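Local coordinates for protein alcohol dehydrogenase IV (Corynebacterium glutamicum, PDB 3IV7) that probably reduces maleylacetate with a nicotinamide cofactor, as a member of the iron-containing alcohol dehydrogenase family, at residues A[17-22]-A[218-223]; A[65-70]-A[77-82]; A[208-213]-A[300-305]; A[272-277]-A[333-338]. One frame throughout, in Å; residues are numbered along the deposited sequence.

Interaction 1 is the buried one: it joins strand 7-20 to helix 216-236 through an aromatic ring and a carboxylate, beside the dimer interface. Interaction 3 touches it: helices 189-211 and 216-236, consecutive in the chain, pack together, and Lys208 and Glu221 form a salt bridge between the two contacts, yet interaction 3 itself rests on two valines. Interactions 2, 3 and 4 are partly buried; 2 and 4 lie on opposite sides of the chain's centre, their own centres about 41 Å apart. Interaction 2 is local to the parallel sheet's edge and held by a two-pronged salt bridge, whereas interaction 4 joins two loops among the C-terminal helices by proline packing, with opposite charges nearby but unbridged.

Interaction 1: A[17-22]-A[218-223]; sequences VMFGYG and GRDEAL
Phe19 lays the far end of its ring against Asp220, a residue of helix 216-236. Ring atom CE1 comes within 3.4 Å of Asp220 OD1, and CZ sits 3.5 Å from the carbonyl oxygen Asp220 O, so that one ring end meets both a carboxylate and the helix backbone. The ring and carboxylate planes stand 65° apart, and OD1 approaches the ring obliquely. With CG swung to the far side from its backbone N (chi1 -162°), the Phe19 side chain reaches out from the strand to the helix, where CE2 also packs on Leu223 CB at 4.2 Å.

Each carboxylate oxygen has a polar partner. Ser156 OG hydrogen-bonds OD1, while OD2 receives a hydrogen bond from a water, 2.8 Å from Asp220 OD2. That same water accepts the backbone N-H of Tyr21, 3.0 Å from Tyr21 N, which ties the helix to the chain just beyond Phe19. The flank of this buried, presumably charged carboxylate nevertheless rests on an aromatic ring.

The Phe19 ring also meets Phe8 of the second subunit, the two planes nearly parallel. Here the N-terminal alpha/beta part of the fold, through its edge strand 7-20, meets the helical C-terminal part, and an antiparallel ladder formed by residues 17-20 continues the sheet into the second subunit.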
loop_
_atom_site.group_PDB
_atom_site.type_symbol
_atom_site.label_atom_id
_atom_site.label_comp_id
_atom_site.label_asym_id
_atom_site.label_seq_id
_atom_site.Cartn_x
_atom_site.Cartn_y
_atom_site.Cartn_z
ATOM N N VAL A 17 7.984 3.974 6.896
ATOM C CA VAL A 17 8.929 4.592 6.007
ATOM C C VAL A 17 9.064 6.026 6.381
ATOM O O VAL A 17 8.052 6.754 6.491
ATOM C CB VAL A 17 8.419 4.520 4.557
ATOM C CG1 VAL A 17 9.481 5.073 3.577
ATOM C CG2 VAL A 17 8.054 3.109 4.224
HETATM N N MSE A 18 10.283 6.446 6.682
HETATM C CA MSE A 18 10.546 7.844 7.003
HETATM C C MSE A 18 11.429 8.391 5.888
HETATM O O MSE A 18 12.441 7.780 5.537
HETATM C CB MSE A 18 11.240 7.954 8.340
HETATM C CG MSE A 18 10.487 7.261 9.471
HETATM SE SE MSE A 18 11.592 6.988 11.071
HETATM C CE MSE A 18 11.125 8.550 12.023
ATOM N N PHE A 19 11.052 9.539 5.344
ATOM C CA PHE A 19 11.651 10.027 4.136
ATOM C C PHE A 19 12.036 11.467 4.311
ATOM O O PHE A 19 11.224 12.286 4.761
ATOM C CB PHE A 19 10.638 9.886 2.978
ATOM C CG PHE A 19 11.243 9.954 1.619
ATOM C CD1 PHE A 19 11.684 11.161 1.097
ATOM C CD2 PHE A 19 11.400 8.806 0.861
ATOM C CE1 PHE A 19 12.268 11.218 -0.170
ATOM C CE2 PHE A 19 11.991 8.848 -0.393
ATOM C CZ PHE A 19 12.424 10.049 -0.913
ATOM N N GLY A 20 13.256 11.810 3.933
ATOM C CA GLY A 20 13.662 13.223 3.942
ATOM C C GLY A 20 15.158 13.485 3.837
ATOM O O GLY A 20 15.934 13.001 4.669
ATOM N N TYR A 21 15.539 14.324 2.861
ATOM C CA TYR A 21 16.947 14.714 2.645
ATOM C C TYR A 21 17.521 15.287 3.914
ATOM O O TYR A 21 16.935 16.148 4.524
ATOM C CB TYR A 21 17.067 15.742 1.494
ATOM C CG TYR A 21 18.494 16.267 1.233
ATOM C CD1 TYR A 21 19.033 17.280 1.998
ATOM C CD2 TYR A 21 19.275 15.744 0.205
ATOM C CE1 TYR A 21 20.319 17.760 1.748
ATOM C CE2 TYR A 21 20.545 16.220 -0.045
ATOM C CZ TYR A 21 21.062 17.214 0.732
ATOM O OH TYR A 21 22.326 17.721 0.467
ATOM N N GLY A 22 18.652 14.749 4.341
ATOM C CA GLY A 22 19.354 15.264 5.494
ATOM C C GLY A 22 18.768 14.877 6.835
ATOM O O GLY A 22 19.324 15.223 7.845
ATOM N N GLY A 218 15.559 14.573 -8.312
ATOM C CA GLY A 218 15.758 13.276 -8.979
ATOM C C GLY A 218 16.121 12.162 -8.036
ATOM O O GLY A 218 15.593 11.025 -8.141
ATOM N N ARG A 219 17.015 12.455 -7.099
ATOM C CA ARG A 219 17.406 11.464 -6.120
ATOM C C ARG A 219 16.239 11.029 -5.219
ATOM O O ARG A 219 16.157 9.846 -4.807
ATOM C CB ARG A 219 18.559 11.965 -5.291
ATOM C CG ARG A 219 19.893 12.116 -6.076
ATOM C CD ARG A 219 20.447 10.820 -6.458
ATOM N NE ARG A 219 21.801 10.922 -6.968
ATOM C CZ ARG A 219 22.541 9.888 -7.357
ATOM N NH1 ARG A 219 22.051 8.629 -7.323
ATOM N NH2 ARG A 219 23.779 10.104 -7.821
ATOM N N ASP A 220 15.364 11.959 -4.890
ATOM C CA ASP A 220 14.195 11.628 -4.061
ATOM C C ASP A 220 13.241 10.768 -4.868
ATOM O O ASP A 220 12.780 9.745 -4.388
ATOM C CB ASP A 220 13.466 12.892 -3.570
ATOM C CG ASP A 220 14.175 13.573 -2.395
ATOM O OD1 ASP A 220 14.887 12.880 -1.643
ATOM O OD2 ASP A 220 13.921 14.773 -2.184
ATOM N N GLU A 221 13.003 11.153 -6.126
ATOM C CA GLU A 221 12.107 10.378 -6.997
ATOM C C GLU A 221 12.576 8.948 -7.172
ATOM O O GLU A 221 11.773 8.019 -7.105
ATOM C CB GLU A 221 11.938 11.068 -8.360
ATOM C CG GLU A 221 10.906 12.148 -8.318
ATOM C CD GLU A 221 10.880 13.048 -9.527
ATOM O OE1 GLU A 221 11.849 13.065 -10.332
ATOM O OE2 GLU A 221 9.892 13.799 -9.634
ATOM N N ALA A 222 13.871 8.767 -7.414
ATOM C CA ALA A 222 14.423 7.443 -7.607
ATOM C C ALA A 222 14.252 6.590 -6.352
ATOM O O ALA A 222 13.903 5.413 -6.433
ATOM C CB ALA A 222 15.940 7.532 -8.002
ATOM N N LEU A 223 14.554 7.176 -5.192
ATOM C CA LEU A 223 14.500 6.449 -3.941
ATOM C C LEU A 223 13.031 6.083 -3.630
ATOM O O LEU A 223 12.718 4.947 -3.240
ATOM C CB LEU A 223 15.111 7.325 -2.821
ATOM C CG LEU A 223 15.905 6.703 -1.705
ATOM C CD1 LEU A 223 16.933 5.628 -2.172
ATOM C CD2 LEU A 223 16.606 7.817 -0.931
HETATM O O HOH W 1 13.891 15.193 0.558
#

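Interaction 2: A[65-70]-A[77-82]; sequences HDEVVM and AERARA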
loop_
_atom_site.group_PDB
_atom_site.type_symbol
_atom_site.label_atom_id
_atom_site.label_comp_id
_atom_site.label_asym_id
_atom_site.label_seq_id
_atom_site.Cartn_x
_atom_site.Cartn_y
_atom_site.Cartn_z
ATOM N N HIS A 65 29.523 -3.347 12.761
ATOM C CA HIS A 65 29.880 -4.578 12.098
ATOM C C HIS A 65 30.065 -4.306 10.633
ATOM O O HIS A 65 29.125 -3.858 9.963
ATOM C CB HIS A 65 28.778 -5.619 12.330
ATOM C CG HIS A 65 29.096 -6.972 11.785
ATOM N ND1 HIS A 65 29.847 -7.898 12.481
ATOM C CD2 HIS A 65 28.753 -7.565 10.613
ATOM C CE1 HIS A 65 29.963 -8.998 11.755
ATOM N NE2 HIS A 65 29.310 -8.823 10.619
ATOM N N ASP A 66 31.284 -4.545 10.117
ATOM C CA ASP A 66 31.569 -4.252 8.726
ATOM C C ASP A 66 31.783 -5.428 7.785
ATOM O O ASP A 66 32.017 -5.208 6.575
ATOM C CB ASP A 66 32.685 -3.213 8.581
ATOM C CG ASP A 66 34.062 -3.720 9.042
ATOM O OD1 ASP A 66 34.241 -4.927 9.326
ATOM O OD2 ASP A 66 34.969 -2.874 9.122
ATOM N N GLU A 67 31.589 -6.664 8.261
ATOM C CA GLU A 67 31.755 -7.815 7.363
ATOM C C GLU A 67 30.530 -8.033 6.497
ATOM O O GLU A 67 29.698 -8.853 6.790
ATOM C CB GLU A 67 32.139 -9.110 8.102
ATOM C CG GLU A 67 32.462 -10.212 7.099
ATOM C CD GLU A 67 32.806 -11.553 7.708
ATOM O OE1 GLU A 67 32.476 -11.820 8.878
ATOM O OE2 GLU A 67 33.366 -12.379 6.961
ATOM N N VAL A 68 30.453 -7.285 5.410
ATOM C CA VAL A 68 29.364 -7.369 4.481
ATOM C C VAL A 68 29.945 -7.999 3.238
ATOM O O VAL A 68 30.958 -7.546 2.739
ATOM C CB VAL A 68 28.800 -5.970 4.174
ATOM C CG1 VAL A 68 27.777 -6.005 3.019
ATOM C CG2 VAL A 68 28.215 -5.356 5.442
ATOM N N VAL A 69 29.324 -9.086 2.771
ATOM C CA VAL A 69 29.858 -9.869 1.642
ATOM C C VAL A 69 28.725 -10.191 0.694
ATOM O O VAL A 69 27.666 -10.618 1.113
ATOM C CB VAL A 69 30.543 -11.158 2.157
ATOM C CG1 VAL A 69 31.177 -11.981 0.991
ATOM C CG2 VAL A 69 31.593 -10.805 3.151
HETATM N N MSE A 70 28.916 -9.914 -0.584
HETATM C CA MSE A 70 27.935 -10.194 -1.649
HETATM C C MSE A 70 27.403 -11.637 -1.575
HETATM O O MSE A 70 28.199 -12.583 -1.281
HETATM C CB MSE A 70 28.642 -10.000 -3.012
HETATM C CG MSE A 70 27.726 -10.023 -4.213
HETATM SE SE MSE A 70 28.690 -9.710 -5.893
HETATM C CE MSE A 70 30.048 -11.121 -5.766
ATOM N N ALA A 77 26.947 -14.896 7.525
ATOM C CA ALA A 77 25.699 -14.748 8.263
ATOM C C ALA A 77 25.875 -15.317 9.689
ATOM O O ALA A 77 25.505 -14.664 10.681
ATOM C CB ALA A 77 24.565 -15.455 7.533
ATOM N N GLU A 78 26.503 -16.495 9.793
ATOM C CA GLU A 78 26.699 -17.153 11.104
ATOM C C GLU A 78 27.560 -16.326 12.071
ATOM O O GLU A 78 27.228 -16.232 13.254
ATOM C CB GLU A 78 27.253 -18.579 10.948
ATOM C CG GLU A 78 26.195 -19.587 10.475
ATOM C CD GLU A 78 25.149 -19.883 11.548
ATOM O OE1 GLU A 78 25.458 -20.639 12.470
ATOM O OE2 GLU A 78 24.017 -19.374 11.460
ATOM N N ARG A 79 28.655 -15.736 11.575
ATOM C CA ARG A 79 29.456 -14.797 12.406
ATOM C C ARG A 79 28.635 -13.590 12.846
ATOM O O ARG A 79 28.665 -13.225 14.003
ATOM C CB ARG A 79 30.699 -14.315 11.661
ATOM C CG ARG A 79 31.852 -15.326 11.674
ATOM C CD ARG A 79 33.128 -14.728 11.058
ATOM N NE ARG A 79 33.012 -14.492 9.607
ATOM C CZ ARG A 79 33.213 -15.421 8.664
ATOM N NH1 ARG A 79 33.456 -16.686 8.987
ATOM N NH2 ARG A 79 33.107 -15.100 7.397
ATOM N N ALA A 80 27.894 -12.977 11.915
ATOM C CA ALA A 80 27.060 -11.795 12.257
ATOM C C ALA A 80 26.009 -12.139 13.315
ATOM O O ALA A 80 25.765 -11.353 14.232
ATOM C CB ALA A 80 26.401 -11.225 11.026
ATOM N N ARG A 81 25.424 -13.334 13.221
ATOM C CA ARG A 81 24.380 -13.738 14.169
ATOM C C ARG A 81 24.978 -13.896 15.546
ATOM O O ARG A 81 24.359 -13.532 16.525
ATOM C CB ARG A 81 23.710 -15.057 13.740
ATOM C CG ARG A 81 22.778 -14.918 12.547
ATOM C CD ARG A 81 22.603 -16.230 11.804
ATOM N NE ARG A 81 21.686 -16.114 10.633
ATOM C CZ ARG A 81 21.542 -17.057 9.693
ATOM N NH1 ARG A 81 22.276 -18.156 9.725
ATOM N NH2 ARG A 81 20.693 -16.879 8.690
ATOM N N ALA A 82 26.180 -14.459 15.609
ATOM C CA ALA A 82 26.877 -14.658 16.877
ATOM C C ALA A 82 27.202 -13.311 17.560
ATOM O O ALA A 82 27.003 -13.157 18.764
ATOM C CB ALA A 82 28.151 -15.470 16.651
#
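Glu67 and Arg79 meet as a side-on, two-pronged salt bridge. Arg79 NE gives its hydrogen to Glu67 OE1 at 2.8 Å, almost straight at 173° and in the guanidinium plane, using the syn lone pair of that oxygen. The second prong is more bent: Arg79 NH2 reaches Glu67 OE2, also at 2.8 Å, with an N-H...O angle of 150° and the oxygen tilted out of the guanidinium plane. The two groups are nearly coplanar, their planes 21° apart, and meet edge to edge, and the paired bonds should restrain rotation of both.

Beside this pair, His65 packs on Ala80. Ala80 CB lies oblique to the ring, 3.8 Å from His65 NE2, while His65 CE1 lies 4.1 Å from Ala80 CA.

These contacts close the end of a beta-alpha unit at the outermost strand of the parallel sheet: His65 ends strand 63-65, residues 66-70 lead off it, and helix 74-86 returns alongside. Glu67 is the centre of an inverse gamma turn, with a weak bond from Val68 N to Asp66 O. From this turn its side chain runs out fully extended, whereas Arg79 bends at chi3 to bring its NE edge round to the carboxylate.

Farther out, His65 is held by backbone bonds to Val42 and Ala44, on and just after the neighbouring strand 40-43 of the same sheet, and its ring touches Met41. Ala80 also touches Ile107 of helix 98-111, and Glu67 rests on Val76, one turn before Ala80 in the same helix.

Interaction 3: A[208-213]-A[300-305]; sequences KIVANP and LSVNAP
Val210, in the last turn of helix 189-211, and Val302, just past helix 291-301, bring their backbones nearest, their CA atoms 6.1 Å apart. On the first side the chain leaves helical geometry at Asn212, whose N still bonds to Lys208 O. On the other it leaves at Val302, and the turn that follows is a Schellman motif: Asn303, with positive phi, is its C-prime residue, Ala304 N reaches back to Arg299 O, and a weak bond runs from Asn303 N to Leu300 O.

Val210 carries the contact with both methyl groups. CG2 is the more engaged, 3.8 Å from Val302 CB and equally close to Val302 CG1, while CG1 lies over the backbone at 4.1 Å from Ser301 O. A chi1 of 171° in Val210 splits the two methyls between the last helical carbonyl and the valine after it. The side chains cross at about a right angle. The patch is small and purely apolar, valine on valine.

Val168 of helix 164-181 touches both valines, adding a third helix to the patch. Ser301 keeps its hydroxyl for Leu298 O in its own helix, away from this patch. The arrangement is that of an all-helical C-terminal region, in which the residue that follows helix 291-301, Val302, starts the Schellman turn and rests against the final turn of helix 189-211.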
loop_
_atom_site.group_PDB
_atom_site.type_symbol
_atom_site.label_atom_id
_atom_site.label_comp_id
_atom_site.label_asym_id
_atom_site.label_seq_id
_atom_site.Cartn_x
_atom_site.Cartn_y
_atom_site.Cartn_z
ATOM N N LYS A 208 17.005 12.790 -14.344
ATOM C CA LYS A 208 17.387 13.985 -13.615
ATOM C C LYS A 208 18.735 13.751 -12.875
ATOM O O LYS A 208 19.526 14.663 -12.733
ATOM C CB LYS A 208 16.296 14.377 -12.631
ATOM C CG LYS A 208 15.011 14.893 -13.281
ATOM C CD LYS A 208 13.969 15.212 -12.223
ATOM C CE LYS A 208 12.556 15.296 -12.817
ATOM N NZ LYS A 208 11.591 15.493 -11.783
ATOM N N ILE A 209 18.976 12.509 -12.455
ATOM C CA ILE A 209 20.238 12.112 -11.816
ATOM C C ILE A 209 21.392 12.117 -12.831
ATOM O O ILE A 209 22.516 12.531 -12.505
ATOM C CB ILE A 209 20.123 10.711 -11.145
ATOM C CG1 ILE A 209 19.175 10.792 -9.936
ATOM C CG2 ILE A 209 21.537 10.170 -10.726
ATOM C CD1 ILE A 209 18.633 9.515 -9.488
ATOM N N VAL A 210 21.110 11.700 -14.065
ATOM C CA VAL A 210 22.147 11.710 -15.139
ATOM C C VAL A 210 22.458 13.144 -15.539
ATOM O O VAL A 210 23.602 13.507 -15.701
ATOM C CB VAL A 210 21.688 10.908 -16.379
ATOM C CG1 VAL A 210 22.666 11.113 -17.540
ATOM C CG2 VAL A 210 21.524 9.389 -16.010
ATOM N N ALA A 211 21.412 13.961 -15.645
ATOM C CA ALA A 211 21.556 15.374 -15.904
ATOM C C ALA A 211 22.320 16.119 -14.767
ATOM O O ALA A 211 23.056 17.088 -15.035
ATOM C CB ALA A 211 20.139 16.030 -16.146
ATOM N N ASN A 212 22.105 15.681 -13.534
ATOM C CA ASN A 212 22.739 16.251 -12.346
ATOM C C ASN A 212 22.784 15.206 -11.246
ATOM O O ASN A 212 21.747 14.891 -10.607
ATOM C CB ASN A 212 21.991 17.488 -11.862
ATOM C CG ASN A 212 22.647 18.131 -10.601
ATOM O OD1 ASN A 212 23.645 17.646 -10.091
ATOM N ND2 ASN A 212 22.079 19.229 -10.141
ATOM N N PRO A 213 23.958 14.597 -11.041
ATOM C CA PRO A 213 24.060 13.503 -10.024
ATOM C C PRO A 213 23.657 13.936 -8.598
ATOM O O PRO A 213 23.395 13.085 -7.763
ATOM C CB PRO A 213 25.555 13.127 -10.066
ATOM C CG PRO A 213 25.998 13.524 -11.438
ATOM C CD PRO A 213 25.202 14.742 -11.818
ATOM N N LEU A 300 17.812 5.136 -23.417
ATOM C CA LEU A 300 18.652 6.037 -24.191
ATOM C C LEU A 300 19.001 7.289 -23.364
ATOM O O LEU A 300 20.136 7.708 -23.322
ATOM C CB LEU A 300 17.944 6.447 -25.479
ATOM C CG LEU A 300 18.824 7.195 -26.470
ATOM C CD1 LEU A 300 20.053 6.375 -26.753
ATOM C CD2 LEU A 300 18.058 7.486 -27.772
ATOM N N SER A 301 18.029 7.840 -22.638
ATOM C CA SER A 301 18.282 9.073 -21.890
ATOM C C SER A 301 19.229 8.883 -20.698
ATOM O O SER A 301 19.818 9.838 -20.234
ATOM C CB SER A 301 16.979 9.732 -21.445
ATOM O OG SER A 301 16.455 9.092 -20.297
ATOM N N VAL A 302 19.394 7.657 -20.213
ATOM C CA VAL A 302 20.282 7.435 -19.066
ATOM C C VAL A 302 21.527 6.624 -19.420
ATOM O O VAL A 302 22.235 6.158 -18.531
ATOM C CB VAL A 302 19.535 6.778 -17.887
ATOM C CG1 VAL A 302 18.375 7.704 -17.407
ATOM C CG2 VAL A 302 19.002 5.341 -18.277
ATOM N N ASN A 303 21.801 6.478 -20.719
ATOM C CA ASN A 303 22.887 5.616 -21.183
ATOM C C ASN A 303 22.907 4.232 -20.481
ATOM O O ASN A 303 23.932 3.811 -19.986
ATOM C CB ASN A 303 24.241 6.314 -20.977
ATOM C CG ASN A 303 25.355 5.627 -21.721
ATOM O OD1 ASN A 303 25.106 4.876 -22.665
ATOM N ND2 ASN A 303 26.593 5.865 -21.300
ATOM N N ALA A 304 21.781 3.525 -20.519
ATOM C CA ALA A 304 21.592 2.284 -19.770
ATOM C C ALA A 304 22.470 1.157 -20.215
ATOM O O ALA A 304 22.872 1.122 -21.327
ATOM C CB ALA A 304 20.098 1.844 -19.854
ATOM N N PRO A 305 22.714 0.173 -19.331
ATOM C CA PRO A 305 23.478 -1.032 -19.751
ATOM C C PRO A 305 22.852 -1.687 -20.971
ATOM O O PRO A 305 21.629 -1.728 -21.066
ATOM C CB PRO A 305 23.380 -1.944 -18.523
ATOM C CG PRO A 305 23.287 -0.950 -17.370
ATOM C CD PRO A 305 22.448 0.181 -17.888
#

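Interaction 4: A[272-277]-A[333-338]; sequences AGDAPE and NPRPVT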
loop_
_atom_site.group_PDB
_atom_site.type_symbol
_atom_site.label_atom_id
_atom_site.label_comp_id
_atom_site.label_asym_id
_atom_site.label_seq_id
_atom_site.Cartn_x
_atom_site.Cartn_y
_atom_site.Cartn_z
ATOM N N ALA A 272 5.156 -8.451 -23.543
ATOM C CA ALA A 272 4.224 -7.327 -23.708
ATOM C C ALA A 272 2.988 -7.684 -24.494
ATOM O O ALA A 272 1.885 -7.467 -24.032
ATOM C CB ALA A 272 4.917 -6.141 -24.346
ATOM N N GLY A 273 3.181 -8.230 -25.689
ATOM C CA GLY A 273 2.059 -8.577 -26.587
ATOM C C GLY A 273 1.031 -9.517 -25.972
ATOM O O GLY A 273 -0.150 -9.488 -26.341
ATOM N N ASP A 274 1.477 -10.367 -25.053
ATOM C CA ASP A 274 0.597 -11.302 -24.381
ATOM C C ASP A 274 0.036 -10.758 -23.051
ATOM O O ASP A 274 -0.767 -11.433 -22.397
ATOM C CB ASP A 274 1.322 -12.636 -24.147
ATOM C CG ASP A 274 1.459 -13.479 -25.447
ATOM O OD1 ASP A 274 0.442 -13.714 -26.122
ATOM O OD2 ASP A 274 2.588 -13.919 -25.758
ATOM N N ALA A 275 0.423 -9.535 -22.673
ATOM C CA ALA A 275 -0.068 -8.921 -21.409
ATOM C C ALA A 275 -0.576 -7.515 -21.682
ATOM O O ALA A 275 0.033 -6.543 -21.246
ATOM C CB ALA A 275 1.030 -8.898 -20.377
ATOM N N PRO A 276 -1.705 -7.403 -22.401
ATOM C CA PRO A 276 -2.184 -6.093 -22.853
ATOM C C PRO A 276 -2.516 -5.117 -21.720
ATOM O O PRO A 276 -2.184 -3.913 -21.811
ATOM C CB PRO A 276 -3.440 -6.439 -23.662
ATOM C CG PRO A 276 -3.815 -7.832 -23.236
ATOM C CD PRO A 276 -2.568 -8.504 -22.885
ATOM N N GLU A 277 -3.136 -5.614 -20.667
ATOM C CA GLU A 277 -3.492 -4.748 -19.542
ATOM C C GLU A 277 -2.224 -4.230 -18.861
ATOM O O GLU A 277 -2.124 -3.049 -18.559
ATOM C CB GLU A 277 -4.400 -5.481 -18.539
ATOM C CG GLU A 277 -5.757 -5.899 -19.145
ATOM C CD GLU A 277 -6.802 -6.322 -18.102
ATOM O OE1 GLU A 277 -6.729 -5.870 -16.933
ATOM O OE2 GLU A 277 -7.734 -7.073 -18.478
ATOM N N ASN A 333 3.180 -17.025 -16.668
ATOM C CA ASN A 333 3.851 -16.008 -17.494
ATOM C C ASN A 333 3.013 -15.732 -18.763
ATOM O O ASN A 333 2.511 -16.657 -19.376
ATOM C CB ASN A 333 5.257 -16.442 -17.902
ATOM C CG ASN A 333 5.986 -15.363 -18.650
ATOM O OD1 ASN A 333 6.332 -14.337 -18.078
ATOM N ND2 ASN A 333 6.186 -15.564 -19.944
ATOM N N PRO A 334 2.862 -14.452 -19.150
ATOM C CA PRO A 334 2.017 -14.111 -20.287
ATOM C C PRO A 334 2.260 -14.929 -21.576
ATOM O O PRO A 334 1.303 -15.420 -22.161
ATOM C CB PRO A 334 2.335 -12.648 -20.511
ATOM C CG PRO A 334 2.579 -12.122 -19.164
ATOM C CD PRO A 334 3.108 -13.272 -18.314
ATOM N N ARG A 335 3.512 -14.997 -22.032
ATOM C CA ARG A 335 3.887 -15.759 -23.245
ATOM C C ARG A 335 4.479 -17.092 -22.798
ATOM O O ARG A 335 5.332 -17.114 -21.928
ATOM C CB ARG A 335 4.935 -14.965 -24.028
ATOM C CG ARG A 335 5.330 -15.516 -25.425
ATOM C CD ARG A 335 6.161 -14.472 -26.108
ATOM N NE ARG A 335 6.553 -14.804 -27.457
ATOM C CZ ARG A 335 7.273 -14.003 -28.240
ATOM N NH1 ARG A 335 7.709 -12.829 -27.781
ATOM N NH2 ARG A 335 7.577 -14.377 -29.484
ATOM N N PRO A 336 4.010 -18.216 -23.376
ATOM C CA PRO A 336 4.570 -19.502 -22.920
ATOM C C PRO A 336 6.077 -19.599 -23.211
ATOM O O PRO A 336 6.509 -19.321 -24.313
ATOM C CB PRO A 336 3.785 -20.546 -23.731
ATOM C CG PRO A 336 2.886 -19.751 -24.697
ATOM C CD PRO A 336 3.344 -18.342 -24.683
ATOM N N VAL A 337 6.846 -19.994 -22.215
ATOM C CA VAL A 337 8.270 -20.005 -22.327
ATOM C C VAL A 337 8.765 -21.391 -22.716
ATOM O O VAL A 337 8.457 -22.372 -22.055
ATOM C CB VAL A 337 8.912 -19.598 -21.024
ATOM C CG1 VAL A 337 10.450 -19.606 -21.154
ATOM C CG2 VAL A 337 8.404 -18.203 -20.603
ATOM N N THR A 338 9.524 -21.454 -23.797
ATOM C CA THR A 338 10.120 -22.705 -24.248
ATOM C C THR A 338 11.636 -22.632 -24.147
ATOM O O THR A 338 12.221 -21.572 -23.865
ATOM C CB THR A 338 9.734 -23.018 -25.694
ATOM O OG1 THR A 338 10.230 -21.992 -26.552
ATOM C CG2 THR A 338 8.226 -23.101 -25.833
#
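Pro334 packs against Asp274 and Ala275, and this is the close side of the contact. Its CG lies 3.8 Å from Ala275 CB, and its CB stands 3.8 Å from Asp274 CB, so the puckered pyrrolidine ring sits alongside two small aliphatic groups; Asp274 CB also meets the carbonyl at 3.4 Å from Pro334 O. Trp183 touches both Ala275, which is buried, and Pro334.

The segments are a helix junction and a loop in the helical C-terminal region: Ala275 is the N-cap residue of helix 276-286, and residues 333-338 lead into helix 339-351, whose N-cap is Thr338. Asn333 braces its own loop, with ND2 giving a hydrogen bond to Arg335 O at 2.7 Å, in the carbonyl plane and on a lone pair.

Outward, the contact turns polar and more exposed. Asp274 presses its OD2 close on the aliphatic stem of Arg335, 3.1 Å from Arg335 CB, and the extended arginine chain runs on past the carboxylate, but the charges pair only loosely. Asp274 OD2 remains 4.4 Å from Arg335 NE, well off the guanidinium plane, and none of the arginine N-H groups is aimed at it; any attraction is probably only long-range and electrostatic. The guanidinium instead spends NH1 on hydrogen bonds to Leu358 O and Phe270 O.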